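Local atomic coordinates of putative enoyl-CoA hydratase/isomerase (Acinetobacter baumannii, PDB entry 3FDU), a protein that probably acts on acyl-CoA thioesters as a trimeric crotonase-fold enzyme of the enoyl-CoA hydratase/isomerase family, although its exact reaction is not established. Residues L150-Q154 with A155-K159; I222-I225 with D226-E230. The protein carries 4 engineered substitutions. All blocks are in the same frame, centred on the assembly; numbering follows the deposited sequence.

Contact 1 (L150-Q154 with A155-K159); sequences LLVKQ and AGYHK
Leu-151 and Val-152 meet Ala-155, Gly-156 and Tyr-157 at a glycine-containing turn between two helices: helix 147-155 ends, the chain turns at Gly-156, and helix 157-166 sets off in a new direction. The last full helical bond runs from Ala-155 N to Leu-151 O, 2.8 Å long, with the donor tilted out of the carbonyl plane. One step on, Gly-156 N reaches Val-152 O at 2.9 Å, but at 130° this bond is weak, the helix already coming undone. Gly-156 then takes a positive phi of 94°, which with its extended psi puts the backbone in a region that suits glycine. The same residue is the N-cap of the next helix, so a single residue closes one helix and opens the other.

Of the side-chain pairs, Val-152 and Tyr-157 bridge the turn, lying side by side and pointing the same way. CG1 of Val-152, placed anti to the backbone N (chi1 166°), comes 4.1 Å from Tyr-157 CA, while CG2 of Val-152 meets CD1 of the Tyr-157 ring obliquely, also at 4.1 Å. Leu-151 and Ala-155 meet instead along helix 147-155, one helical turn apart, with Leu-151 CD1 4.1 Å from Ala-155 CB.

Much of the polar chemistry points out to the other subunits. Tyr-157 OH is hydrogen-bonded to Asp-122 of the second subunit, and Gln-154 OE1 accepts from the backbone N of His-158 in the third. Within the chain, Leu-151 packs on Ala-160 and Leu-164 of helix 157-166 and on Ile-134, just past strand 131-133, while Ala-155 rests on Ala-178, just beyond helix 172-177.

Contact 2 (I222-I225 with D226-E230); sequences IECI and DHEAE
Glu-228 CG lies anti to its own carbonyl carbon (chi1 -80°) and the chain then runs extended (chi2 -174°), which carries the carboxylate back alongside the preceding turn; Cys-224, with SG anti to the backbone N (chi1 179°), puts its sulfur beside it. Cys-224 SG stands 3.9 Å from Glu-228 OE2, a van der Waals neighbour, while CB and CG of Glu-228 both brush the Cys-224 carbonyl oxygen.

That oxygen is already engaged: Glu-228 N donates to Cys-224 O at 2.9 Å, a nearly straight bond. One residue on, Ala-229 N gives its hydrogen to Ile-225 O, also over 2.9 Å. The Ile-225 oxygen has a second donor, a water 2.8 Å away, and this same water donates to Glu-228 OE1 at 2.9 Å. The water thus ties the acid to the backbone of its own helix. OE1 also takes the backbone N-H of Gly-146, while OE2 is hydrogen-bonded to Ser-148 OG. Three hydrogen bonds, two to OE1 and one to OE2, fix how this buried group is turned.

At the start of the segment, Ile-222 and Asp-226 run side by side, with Ile-222 CG2 4.0 Å from Asp-226 OD2. Asp-226 OD1 forms a salt bridge with Lys-93 of helix 87-97, on which Ile-222 and Ile-225 also pack. Asp-226 N returns to Ile-222 O at 3.0 Å.

Taken together, this is a regular alpha-helical run of i to i+4 bonds within helix 218-236, amphipathic in character: Ile-222, Cys-224, Ile-225 and Ala-229 are buried, Glu-223 and His-227 are exposed, and a buried acid joins the helix to the start of helix 147-155, through Gly-146 just before it and Ser-148 in its first turn.

Overall arrangement
Both contacts are local, between residues a few positions apart, yet they treat the helix differently. Contact 1 is a break: it ends helix 147-155 at a glycine, is only partly buried, and sends Gln-154 and Tyr-157 to the other two subunits. Contact 2 lies within the unbroken helix 218-236 and is largely buried; Asp-226 and Glu-228 find their partners inside the chain. The centres of contact 1 and contact 2 are 18 Å apart; the nearest atoms of contact 1 and contact 2 are about 6 Å apart, without touching. Helix 147-155 nevertheless links them, since Cys-224 and Glu-228 of contact 2 meet Ser-148 near its start, while contact 1 forms its end.

Contact 1 (L150-Q154 with A155-K159)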
loop_
_atom_site.group_PDB
_atom_site.type_symbol
_atom_site.label_atom_id
_atom_site.label_comp_id
_atom_site.label_asym_id
_atom_site.label_seq_id
_atom_site.Cartn_x
_atom_site.Cartn_y
_atom_site.Cartn_z
ATOM N N LEU A 150 -1.548 -6.943 -6.945
ATOM C CA LEU A 150 -0.217 -6.745 -6.337
ATOM C C LEU A 150 0.370 -5.339 -6.504
ATOM O O LEU A 150 0.985 -4.813 -5.557
ATOM C CB LEU A 150 0.796 -7.775 -6.851
ATOM C CG LEU A 150 0.411 -9.246 -6.617
ATOM C CD1 LEU A 150 1.506 -10.104 -7.281
ATOM C CD2 LEU A 150 0.296 -9.532 -5.142
ATOM N N LEU A 151 0.192 -4.724 -7.674
ATOM C CA LEU A 151 0.714 -3.340 -7.840
ATOM C C LEU A 151 -0.151 -2.347 -7.028
ATOM O O LEU A 151 0.350 -1.400 -6.453
ATOM C CB LEU A 151 0.709 -2.914 -9.347
ATOM C CG LEU A 151 1.430 -1.576 -9.615
ATOM C CD1 LEU A 151 2.924 -1.638 -9.213
ATOM C CD2 LEU A 151 1.317 -1.156 -11.117
ATOM N N VAL A 152 -1.471 -2.544 -6.984
ATOM C CA VAL A 152 -2.300 -1.669 -6.130
ATOM C C VAL A 152 -1.840 -1.778 -4.659
ATOM O O VAL A 152 -1.737 -0.783 -3.916
ATOM C CB VAL A 152 -3.837 -2.061 -6.210
ATOM C CG1 VAL A 152 -4.645 -1.382 -5.072
ATOM C CG2 VAL A 152 -4.400 -1.686 -7.532
ATOM N N LYS A 153 -1.555 -2.991 -4.215
ATOM C CA LYS A 153 -1.067 -3.168 -2.826
ATOM C C LYS A 153 0.341 -2.570 -2.600
ATOM O O LYS A 153 0.593 -1.930 -1.586
ATOM C CB LYS A 153 -1.092 -4.653 -2.429
ATOM C CG LYS A 153 -2.558 -5.149 -2.150
ATOM C CD LYS A 153 -2.608 -6.671 -1.838
ATOM C CE LYS A 153 -4.072 -7.164 -1.896
ATOM N NZ LYS A 153 -4.184 -8.635 -1.627
ATOM N N GLN A 154 1.247 -2.774 -3.546
ATOM C CA GLN A 154 2.646 -2.357 -3.390
ATOM C C GLN A 154 2.799 -0.835 -3.575
ATOM O O GLN A 154 3.557 -0.184 -2.842
ATOM C CB GLN A 154 3.528 -3.128 -4.383
ATOM C CG GLN A 154 5.050 -2.734 -4.380
ATOM C CD GLN A 154 5.793 -3.047 -3.085
ATOM O OE1 GLN A 154 6.363 -4.121 -2.952
ATOM N NE2 GLN A 154 5.838 -2.097 -2.152
ATOM N N ALA A 155 2.060 -0.262 -4.535
ATOM C CA ALA A 155 2.249 1.157 -4.879
ATOM C C ALA A 155 1.137 2.067 -4.375
ATOM O O ALA A 155 1.292 3.283 -4.420
ATOM C CB ALA A 155 2.427 1.332 -6.377
ATOM N N GLY A 156 0.014 1.505 -3.921
ATOM C CA GLY A 156 -1.136 2.361 -3.609
ATOM C C GLY A 156 -2.045 2.409 -4.861
ATOM O O GLY A 156 -1.562 2.334 -5.979
ATOM N N TYR A 157 -3.365 2.554 -4.693
ATOM C CA TYR A 157 -4.250 2.569 -5.876
ATOM C C TYR A 157 -3.932 3.691 -6.896
ATOM O O TYR A 157 -3.792 3.426 -8.093
ATOM C CB TYR A 157 -5.730 2.670 -5.450
ATOM C CG TYR A 157 -6.656 2.533 -6.657
ATOM C CD1 TYR A 157 -7.203 1.301 -7.010
ATOM C CD2 TYR A 157 -6.966 3.650 -7.453
ATOM C CE1 TYR A 157 -8.044 1.191 -8.121
ATOM C CE2 TYR A 157 -7.811 3.544 -8.582
ATOM C CZ TYR A 157 -8.332 2.307 -8.896
ATOM O OH TYR A 157 -9.150 2.179 -9.995
ATOM N N HIS A 158 -3.808 4.943 -6.443
ATOM C CA HIS A 158 -3.589 6.048 -7.394
ATOM C C HIS A 158 -2.355 5.855 -8.265
ATOM O O HIS A 158 -2.391 6.093 -9.471
ATOM C CB HIS A 158 -3.505 7.404 -6.657
ATOM C CG HIS A 158 -4.845 7.942 -6.231
ATOM N ND1 HIS A 158 -5.020 8.724 -5.101
ATOM C CD2 HIS A 158 -6.072 7.818 -6.790
ATOM C CE1 HIS A 158 -6.299 9.042 -4.976
ATOM N NE2 HIS A 158 -6.957 8.516 -5.996
ATOM N N LYS A 159 -1.232 5.473 -7.666
ATOM C CA LYS A 159 -0.021 5.308 -8.478
ATOM C C LYS A 159 -0.124 4.100 -9.385
ATOM O O LYS A 159 0.365 4.126 -10.517
ATOM C CB LYS A 159 1.257 5.200 -7.608
ATOM C CG LYS A 159 2.557 5.227 -8.420
ATOM C CD LYS A 159 2.748 6.578 -9.237
ATOM C CE LYS A 159 2.481 7.820 -8.310
ATOM N NZ LYS A 159 2.704 9.205 -8.904
#

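Contact 2 (I222-I225 with D226-E230)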
loop_
_atom_site.group_PDB
_atom_site.type_symbol
_atom_site.label_atom_id
_atom_site.label_comp_id
_atom_site.label_asym_id
_atom_site.label_seq_id
_atom_site.Cartn_x
_atom_site.Cartn_y
_atom_site.Cartn_z
ATOM N N ILE A 222 -2.215 -16.816 -6.936
ATOM C CA ILE A 222 -2.272 -17.704 -8.070
ATOM C C ILE A 222 -3.602 -17.552 -8.803
ATOM O O ILE A 222 -3.622 -17.419 -10.026
ATOM C CB ILE A 222 -2.059 -19.182 -7.654
ATOM C CG1 ILE A 222 -0.678 -19.413 -7.037
ATOM C CG2 ILE A 222 -2.168 -20.053 -8.841
ATOM C CD1 ILE A 222 0.469 -19.177 -8.013
ATOM N N GLU A 223 -4.713 -17.553 -8.060
ATOM C CA GLU A 223 -6.045 -17.301 -8.628
ATOM C C GLU A 223 -6.152 -15.977 -9.392
ATOM O O GLU A 223 -6.817 -15.918 -10.449
ATOM C CB GLU A 223 -7.148 -17.381 -7.543
ATOM C CG GLU A 223 -7.467 -18.852 -7.135
ATOM C CD GLU A 223 -8.185 -18.989 -5.764
ATOM O OE1 GLU A 223 -8.327 -17.980 -5.036
ATOM O OE2 GLU A 223 -8.595 -20.135 -5.412
ATOM N N CYS A 224 -5.536 -14.922 -8.860
ATOM C CA CYS A 224 -5.548 -13.616 -9.538
ATOM C C CYS A 224 -4.765 -13.693 -10.855
ATOM O O CYS A 224 -5.258 -13.260 -11.903
ATOM C CB CYS A 224 -4.974 -12.527 -8.631
ATOM S SG CYS A 224 -4.917 -10.870 -9.422
ATOM N N ILE A 225 -3.559 -14.264 -10.820
ATOM C CA ILE A 225 -2.798 -14.474 -12.061
ATOM C C ILE A 225 -3.624 -15.202 -13.158
ATOM O O ILE A 225 -3.645 -14.787 -14.317
ATOM C CB ILE A 225 -1.465 -15.197 -11.758
ATOM C CG1 ILE A 225 -0.579 -14.213 -10.958
ATOM C CG2 ILE A 225 -0.709 -15.682 -13.101
ATOM C CD1 ILE A 225 0.671 -14.866 -10.283
ATOM N N ASP A 226 -4.338 -16.248 -12.747
ATOM C CA ASP A 226 -5.110 -17.109 -13.688
ATOM C C ASP A 226 -6.313 -16.371 -14.253
ATOM O O ASP A 226 -6.623 -16.492 -15.420
ATOM C CB ASP A 226 -5.533 -18.425 -13.020
ATOM C CG ASP A 226 -4.358 -19.446 -12.894
ATOM O OD1 ASP A 226 -3.326 -19.383 -13.606
ATOM O OD2 ASP A 226 -4.469 -20.366 -12.076
ATOM N N HIS A 227 -6.976 -15.580 -13.430
ATOM C CA HIS A 227 -8.184 -14.921 -13.896
ATOM C C HIS A 227 -7.769 -13.728 -14.792
ATOM O O HIS A 227 -8.419 -13.410 -15.789
ATOM C CB HIS A 227 -9.034 -14.447 -12.713
ATOM C CG HIS A 227 -10.103 -13.486 -13.111
ATOM N ND1 HIS A 227 -11.051 -13.793 -14.074
ATOM C CD2 HIS A 227 -10.335 -12.200 -12.744
ATOM C CE1 HIS A 227 -11.846 -12.755 -14.252
ATOM N NE2 HIS A 227 -11.434 -11.774 -13.458
ATOM N N GLU A 228 -6.676 -13.068 -14.429
ATOM C CA GLU A 228 -6.096 -12.062 -15.341
ATOM C C GLU A 228 -5.764 -12.695 -16.691
ATOM O O GLU A 228 -6.017 -12.087 -17.754
ATOM C CB GLU A 228 -4.809 -11.475 -14.765
ATOM C CG GLU A 228 -5.050 -10.385 -13.719
ATOM C CD GLU A 228 -3.728 -9.716 -13.265
ATOM O OE1 GLU A 228 -2.650 -10.214 -13.685
ATOM O OE2 GLU A 228 -3.786 -8.711 -12.500
ATOM N N ALA A 229 -5.169 -13.885 -16.652
ATOM C CA ALA A 229 -4.715 -14.555 -17.865
ATOM C C ALA A 229 -5.909 -14.784 -18.787
ATOM O O ALA A 229 -5.806 -14.664 -19.992
ATOM C CB ALA A 229 -4.014 -15.916 -17.518
ATOM N N GLU A 230 -7.061 -15.088 -18.222
ATOM C CA GLU A 230 -8.262 -15.309 -19.053
ATOM C C GLU A 230 -8.686 -14.031 -19.803
ATOM O O GLU A 230 -8.905 -14.019 -21.044
ATOM C CB GLU A 230 -9.391 -15.878 -18.156
ATOM C CG GLU A 230 -10.720 -16.060 -18.882
ATOM C CD GLU A 230 -11.722 -16.907 -18.053
ATOM O OE1 GLU A 230 -12.586 -17.525 -18.701
ATOM O OE2 GLU A 230 -11.644 -16.967 -16.797
HETATM O O HOH W 1 -1.751 -12.742 -14.768
#